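Local coordinates for GlcNAc Inducible Gene 2, GIG2 (Candida albicans, PDB 6AKZ), which binds iron(III) and is probably an oxygenase of the cupin-related DUF1479 family, encoded by a gene induced by N-acetylglucosamine, at residues S196-W201 with P310-T315; I204-V209 with S232-Y237. One frame throughout, in Å; residues are numbered along the deposited sequence.

Both contacts use the chain that follows the iron ligands His192 and Asp194, which with His355 hold the metal. Helices 199-202 and 204-208 succeed one another there; the first contributes to interaction 1 and the second to interaction 2. The order along the chain is 196-201, 204-209, 232-237, 310-315, with interaction 2 closing the shorter loop within the longer one closed by interaction 1. Their centres lie about 12 Å apart, on the same side of the chain's centre, and they touch: Glu199 OE2 is 2.9 Å from Leu236 N, a probable hydrogen bond. One loop from nearby in the sequence and one from more than 100 residues on thus pack against the chain just after two iron ligands.

Interaction 1: residues S196-W201 with P310-T315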
loop_
_atom_site.group_PDB
_atom_site.type_symbol
_atom_site.label_atom_id
_atom_site.label_comp_id
_atom_site.label_asym_id
_atom_site.label_seq_id
_atom_site.Cartn_x
_atom_site.Cartn_y
_atom_site.Cartn_z
ATOM N N SER A 196 7.749 -3.798 0.928
ATOM C CA SER A 196 9.021 -4.421 1.304
ATOM C C SER A 196 9.033 -5.513 2.337
ATOM O O SER A 196 8.235 -5.522 3.227
ATOM C CB SER A 196 10.085 -3.381 1.715
ATOM O OG SER A 196 9.925 -2.982 3.037
ATOM N N SER A 197 10.010 -6.409 2.182
ATOM C CA SER A 197 10.194 -7.463 3.221
ATOM C C SER A 197 11.004 -6.981 4.411
ATOM O O SER A 197 10.505 -6.915 5.532
ATOM C CB SER A 197 10.808 -8.708 2.530
ATOM O OG SER A 197 10.619 -9.891 3.276
ATOM N N ILE A 198 12.262 -6.581 4.189
ATOM C CA ILE A 198 13.199 -6.246 5.274
ATOM C C ILE A 198 13.475 -4.708 5.427
ATOM O O ILE A 198 13.944 -4.305 6.459
ATOM C CB ILE A 198 14.575 -6.992 5.083
ATOM C CG1 ILE A 198 15.462 -6.985 6.330
ATOM C CG2 ILE A 198 15.402 -6.336 3.964
ATOM C CD1 ILE A 198 15.022 -7.789 7.507
ATOM N N GLU A 199 13.207 -3.932 4.383
ATOM C CA GLU A 199 13.470 -2.488 4.361
ATOM C C GLU A 199 13.035 -1.631 5.558
ATOM O O GLU A 199 13.732 -0.685 5.926
ATOM C CB GLU A 199 12.907 -1.878 3.072
ATOM C CG GLU A 199 13.817 -2.029 1.863
ATOM C CD GLU A 199 13.892 -3.460 1.367
ATOM O OE1 GLU A 199 13.192 -4.325 1.934
ATOM O OE2 GLU A 199 14.650 -3.719 0.409
ATOM N N ARG A 200 11.890 -1.944 6.150
ATOM C CA ARG A 200 11.367 -1.157 7.268
ATOM C C ARG A 200 12.380 -1.079 8.401
ATOM O O ARG A 200 12.405 -0.154 9.076
ATOM C CB ARG A 200 10.064 -1.709 7.786
ATOM C CG ARG A 200 8.915 -1.603 6.795
ATOM C CD ARG A 200 7.577 -2.032 7.389
ATOM N NE ARG A 200 6.412 -1.850 6.562
ATOM C CZ ARG A 200 6.102 -2.549 5.483
ATOM N NH1 ARG A 200 6.862 -3.505 5.044
ATOM N NH2 ARG A 200 4.990 -2.287 4.833
ATOM N N TRP A 201 13.135 -2.144 8.572
ATOM C CA TRP A 201 14.231 -2.227 9.493
ATOM C C TRP A 201 15.573 -1.820 8.918
ATOM O O TRP A 201 16.276 -1.012 9.567
ATOM C CB TRP A 201 14.334 -3.631 10.015
ATOM C CG TRP A 201 13.179 -4.144 10.816
ATOM C CD1 TRP A 201 12.939 -3.934 12.134
ATOM C CD2 TRP A 201 12.143 -4.966 10.344
ATOM N NE1 TRP A 201 11.808 -4.613 12.517
ATOM C CE2 TRP A 201 11.328 -5.277 11.430
ATOM C CE3 TRP A 201 11.873 -5.547 9.113
ATOM C CZ2 TRP A 201 10.212 -6.098 11.300
ATOM C CZ3 TRP A 201 10.814 -6.395 9.003
ATOM C CH2 TRP A 201 9.999 -6.645 10.068
ATOM N N PRO A 310 20.537 -12.494 14.394
ATOM C CA PRO A 310 20.068 -11.815 13.194
ATOM C C PRO A 310 18.721 -12.396 12.700
ATOM O O PRO A 310 18.584 -12.741 11.542
ATOM C CB PRO A 310 21.186 -12.119 12.207
ATOM C CG PRO A 310 21.537 -13.526 12.542
ATOM C CD PRO A 310 21.480 -13.580 14.044
ATOM N N LYS A 311 17.745 -12.512 13.579
ATOM C CA LYS A 311 16.431 -13.081 13.202
ATOM C C LYS A 311 15.504 -11.903 12.903
ATOM O O LYS A 311 15.298 -11.045 13.753
ATOM C CB LYS A 311 15.855 -13.961 14.321
ATOM C CG LYS A 311 16.660 -15.283 14.436
ATOM C CD LYS A 311 16.051 -16.211 15.436
ATOM C CE LYS A 311 17.003 -17.341 15.771
ATOM N NZ LYS A 311 17.396 -18.139 14.574
ATOM N N PHE A 312 14.993 -11.896 11.688
ATOM C CA PHE A 312 13.951 -10.972 11.220
ATOM C C PHE A 312 12.840 -11.842 10.637
ATOM O O PHE A 312 12.831 -12.181 9.440
ATOM C CB PHE A 312 14.550 -9.975 10.237
ATOM C CG PHE A 312 15.283 -8.889 10.914
ATOM C CD1 PHE A 312 16.637 -9.054 11.296
ATOM C CD2 PHE A 312 14.631 -7.737 11.287
ATOM C CE1 PHE A 312 17.289 -8.056 12.006
ATOM C CE2 PHE A 312 15.301 -6.727 11.992
ATOM C CZ PHE A 312 16.636 -6.899 12.362
ATOM N N PRO A 313 11.989 -12.357 11.525
ATOM C CA PRO A 313 11.052 -13.373 11.086
ATOM C C PRO A 313 10.087 -12.935 9.983
ATOM O O PRO A 313 9.651 -11.763 9.968
ATOM C CB PRO A 313 10.299 -13.725 12.355
ATOM C CG PRO A 313 11.012 -13.091 13.498
ATOM C CD PRO A 313 11.841 -11.988 12.943
ATOM N N GLY A 314 9.836 -13.834 9.039
ATOM C CA GLY A 314 8.952 -13.568 7.897
ATOM C C GLY A 314 9.584 -12.779 6.754
ATOM O O GLY A 314 8.902 -12.470 5.775
ATOM N N THR A 315 10.889 -12.506 6.831
ATOM C CA THR A 315 11.566 -11.678 5.820
ATOM C C THR A 315 12.372 -12.511 4.881
ATOM O O THR A 315 12.947 -13.527 5.298
ATOM C CB THR A 315 12.516 -10.609 6.424
ATOM O OG1 THR A 315 13.603 -11.245 7.090
ATOM C CG2 THR A 315 11.814 -9.588 7.382
#
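Trp201 and Phe312 take the same first torsion, CG anti to the carbonyl carbon (chi1 -63° and -79°), and from opposing segments this brings one ring up to the other. The pair is a T-shaped, edge-to-face stack: the edge of Phe312 is directed at a face of the five-membered ring of Trp201, with centroids 5.0 Å apart and planes at 68°. The closest approach is Phe312 CE2 to Trp201 CG, 3.5 Å. Ile198, its CG1 anti to the backbone N, packs CD1 on the root of the Phe312 ring. That methyl lies 3.5 Å from Phe312 CB, the two side chains crossing nearly at right angles, and Ile198 CD1 also reaches Thr315 CG2 at 3.7 Å. Thr315 CG2 is in turn 3.7 Å from Trp201 CZ3, so one threonine joins both hydrophobic partners.

The loop presents these groups from a type II beta turn, Phe312 to Thr315, with Gly314 at the third position in a positive-phi conformation. Phe312 O is gripped twice, by the backbone N and the hydroxyl of Thr315. The bond from Thr315 OG1 to Phe312 O, 2.6 Å long, ties down the hydroxyl while leaving the methyl to the apolar cluster. Ser197 OG packs 3.2 Å from Thr315 CA, but its polar demands are met by Gln321 O and Val316 N, as those of Trp201 NE1 are by Met286 O. The Ser197 side chain lies about 9 Å from those of the iron ligands His192 and Asp194, which places the cluster near the metal site. Around this buried core, helix 18-26 supplies Phe19 against Ile198, Lys23 against Phe312 and Leu26 against Trp201, while Leu322 of strand 322-323 packs on Trp201 and Thr315.

Interaction 2: residues I204-V209 with S232-Y237; sequences IMYSEV and SKENLY
Helix 204-208 comes up against the irregular loop 232-237 at Tyr206 and Ser232, whose CA atoms are 4.4 Å apart. On the helix side the contact is mainly Tyr206. Its chi1 of -146° departs from a staggered position and lays the ring along the loop, with Ser232 CB 3.6 Å from Tyr206 CG. Ser232 OG sits over one ring face, offset toward the rim. Farther along, Glu234 CG approaches Tyr206 CE2 at 3.7 Å; the carboxylate and ring planes are near parallel, 21° apart. The two hydroxyls find partners elsewhere, Ser232 OG at Arg229 O and Tyr206 OH at Ser195 O, whereas Glu234 OE2, 4.1 Å from Tyr206 OH, is too far from it for a hydrogen bond. Behind the ring's root, Met205 CB rests 4.0 Å from Ser232 CA, while the rest of that side chain bends away from the loop.

The loop belongs to the long excursion between helix 211-214 and strand 256-261 of the main sheet in this cupin-clan protein. Asp203, just ahead of helix 204-208, ties the loop to the helix start, since its OD2 accepts from both Tyr206 N and Lys233 N. At the far end an Asx turn shapes the chain: Asn235 OD1 accepts a hydrogen bond from Tyr237 N at 2.9 Å, the donor lying above the carbonyl plane rather than on a lone pair. The Glu234 side chain lies about 7 Å from that of the iron ligand Asp194.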
loop_
_atom_site.group_PDB
_atom_site.type_symbol
_atom_site.label_atom_id
_atom_site.label_comp_id
_atom_site.label_asym_id
_atom_site.label_seq_id
_atom_site.Cartn_x
_atom_site.Cartn_y
_atom_site.Cartn_z
ATOM N N ILE A 204 17.768 3.238 6.271
ATOM C CA ILE A 204 17.837 4.307 7.239
ATOM C C ILE A 204 16.569 5.163 7.371
ATOM O O ILE A 204 16.050 5.330 8.467
ATOM C CB ILE A 204 19.020 5.265 6.964
ATOM C CG1 ILE A 204 20.362 4.520 7.067
ATOM C CG2 ILE A 204 18.988 6.456 7.935
ATOM C CD1 ILE A 204 20.592 3.773 8.337
ATOM N N MET A 205 16.114 5.731 6.256
ATOM C CA MET A 205 14.970 6.629 6.285
ATOM C C MET A 205 13.688 5.823 6.562
ATOM O O MET A 205 12.896 6.270 7.368
ATOM C CB MET A 205 14.858 7.424 4.982
ATOM C CG MET A 205 15.999 8.421 4.830
ATOM S SD MET A 205 16.162 9.554 6.220
ATOM C CE MET A 205 14.559 10.314 6.357
ATOM N N TYR A 206 13.592 4.614 5.999
ATOM C CA TYR A 206 12.403 3.764 6.254
ATOM C C TYR A 206 12.299 3.463 7.718
ATOM O O TYR A 206 11.243 3.638 8.335
ATOM C CB TYR A 206 12.414 2.511 5.420
ATOM C CG TYR A 206 11.079 1.990 4.962
ATOM C CD1 TYR A 206 9.883 2.312 5.639
ATOM C CD2 TYR A 206 11.038 1.082 3.930
ATOM C CE1 TYR A 206 8.679 1.755 5.196
ATOM C CE2 TYR A 206 9.832 0.495 3.514
ATOM C CZ TYR A 206 8.680 0.837 4.168
ATOM O OH TYR A 206 7.462 0.288 3.770
ATOM N N SER A 207 13.402 3.028 8.355
ATOM C CA SER A 207 13.351 2.781 9.770
ATOM C C SER A 207 13.090 3.956 10.663
ATOM O O SER A 207 12.422 3.796 11.740
ATOM C CB SER A 207 14.677 2.030 10.199
ATOM O OG SER A 207 15.750 2.950 10.268
ATOM N N GLU A 208 13.447 5.167 10.236
ATOM C CA GLU A 208 13.121 6.341 10.992
ATOM C C GLU A 208 11.632 6.614 11.074
ATOM O O GLU A 208 11.222 7.280 12.007
ATOM C CB GLU A 208 13.743 7.654 10.454
ATOM C CG GLU A 208 15.186 7.871 10.779
ATOM C CD GLU A 208 15.439 8.162 12.256
ATOM O OE1 GLU A 208 15.083 9.255 12.850
ATOM O OE2 GLU A 208 16.013 7.249 12.807
ATOM N N VAL A 209 10.859 6.180 10.085
ATOM C CA VAL A 209 9.364 6.198 10.162
ATOM C C VAL A 209 8.857 5.620 11.496
ATOM O O VAL A 209 7.853 6.072 12.047
ATOM C CB VAL A 209 8.757 5.447 8.953
ATOM C CG1 VAL A 209 7.222 5.326 9.058
ATOM C CG2 VAL A 209 9.174 6.118 7.662
ATOM N N SER A 232 12.205 7.119 2.013
ATOM C CA SER A 232 12.485 5.730 2.296
ATOM C C SER A 232 12.730 5.002 0.957
ATOM O O SER A 232 12.070 5.227 -0.030
ATOM C CB SER A 232 11.321 5.074 3.066
ATOM O OG SER A 232 10.120 5.023 2.282
ATOM N N LYS A 233 13.648 4.052 1.020
ATOM C CA LYS A 233 13.996 3.140 -0.068
ATOM C C LYS A 233 13.341 1.829 0.250
ATOM O O LYS A 233 13.751 1.173 1.208
ATOM C CB LYS A 233 15.509 2.983 -0.108
ATOM C CG LYS A 233 16.233 4.268 -0.392
ATOM C CD LYS A 233 17.745 4.091 -0.322
ATOM C CE LYS A 233 18.237 3.370 -1.562
ATOM N NZ LYS A 233 19.715 3.548 -1.708
ATOM N N GLU A 234 12.255 1.529 -0.453
ATOM C CA GLU A 234 11.532 0.309 -0.272
ATOM C C GLU A 234 12.260 -0.913 -0.838
ATOM O O GLU A 234 11.870 -2.037 -0.535
ATOM C CB GLU A 234 10.121 0.397 -0.908
ATOM C CG GLU A 234 9.263 1.296 -0.023
ATOM C CD GLU A 234 7.791 1.362 -0.441
ATOM O OE1 GLU A 234 7.363 0.602 -1.303
ATOM O OE2 GLU A 234 7.083 2.151 0.173
ATOM N N ASN A 235 13.291 -0.683 -1.667
ATOM C CA ASN A 235 14.032 -1.771 -2.305
ATOM C C ASN A 235 15.503 -1.420 -2.280
ATOM O O ASN A 235 15.985 -0.629 -3.042
ATOM C CB ASN A 235 13.602 -2.012 -3.684
ATOM C CG ASN A 235 14.300 -3.217 -4.314
ATOM O OD1 ASN A 235 15.063 -3.981 -3.667
ATOM N ND2 ASN A 235 14.066 -3.368 -5.548
ATOM N N LEU A 236 16.212 -2.037 -1.376
ATOM C CA LEU A 236 17.664 -1.823 -1.289
ATOM C C LEU A 236 18.486 -2.761 -2.188
ATOM O O LEU A 236 19.717 -2.710 -2.180
ATOM C CB LEU A 236 18.070 -2.050 0.143
ATOM C CG LEU A 236 17.762 -0.894 1.080
ATOM C CD1 LEU A 236 18.262 -1.307 2.410
ATOM C CD2 LEU A 236 18.451 0.398 0.636
ATOM N N TYR A 237 17.825 -3.645 -2.910
ATOM C CA TYR A 237 18.461 -4.761 -3.520
ATOM C C TYR A 237 18.299 -4.490 -4.998
ATOM O O TYR A 237 18.329 -5.404 -5.765
ATOM C CB TYR A 237 17.830 -6.080 -2.970
ATOM C CG TYR A 237 18.137 -6.300 -1.485
ATOM C CD1 TYR A 237 17.402 -5.670 -0.481
ATOM C CD2 TYR A 237 19.180 -7.099 -1.077
ATOM C CE1 TYR A 237 17.701 -5.834 0.873
ATOM C CE2 TYR A 237 19.511 -7.247 0.260
ATOM C CZ TYR A 237 18.788 -6.614 1.237
ATOM O OH TYR A 237 19.112 -6.793 2.544
#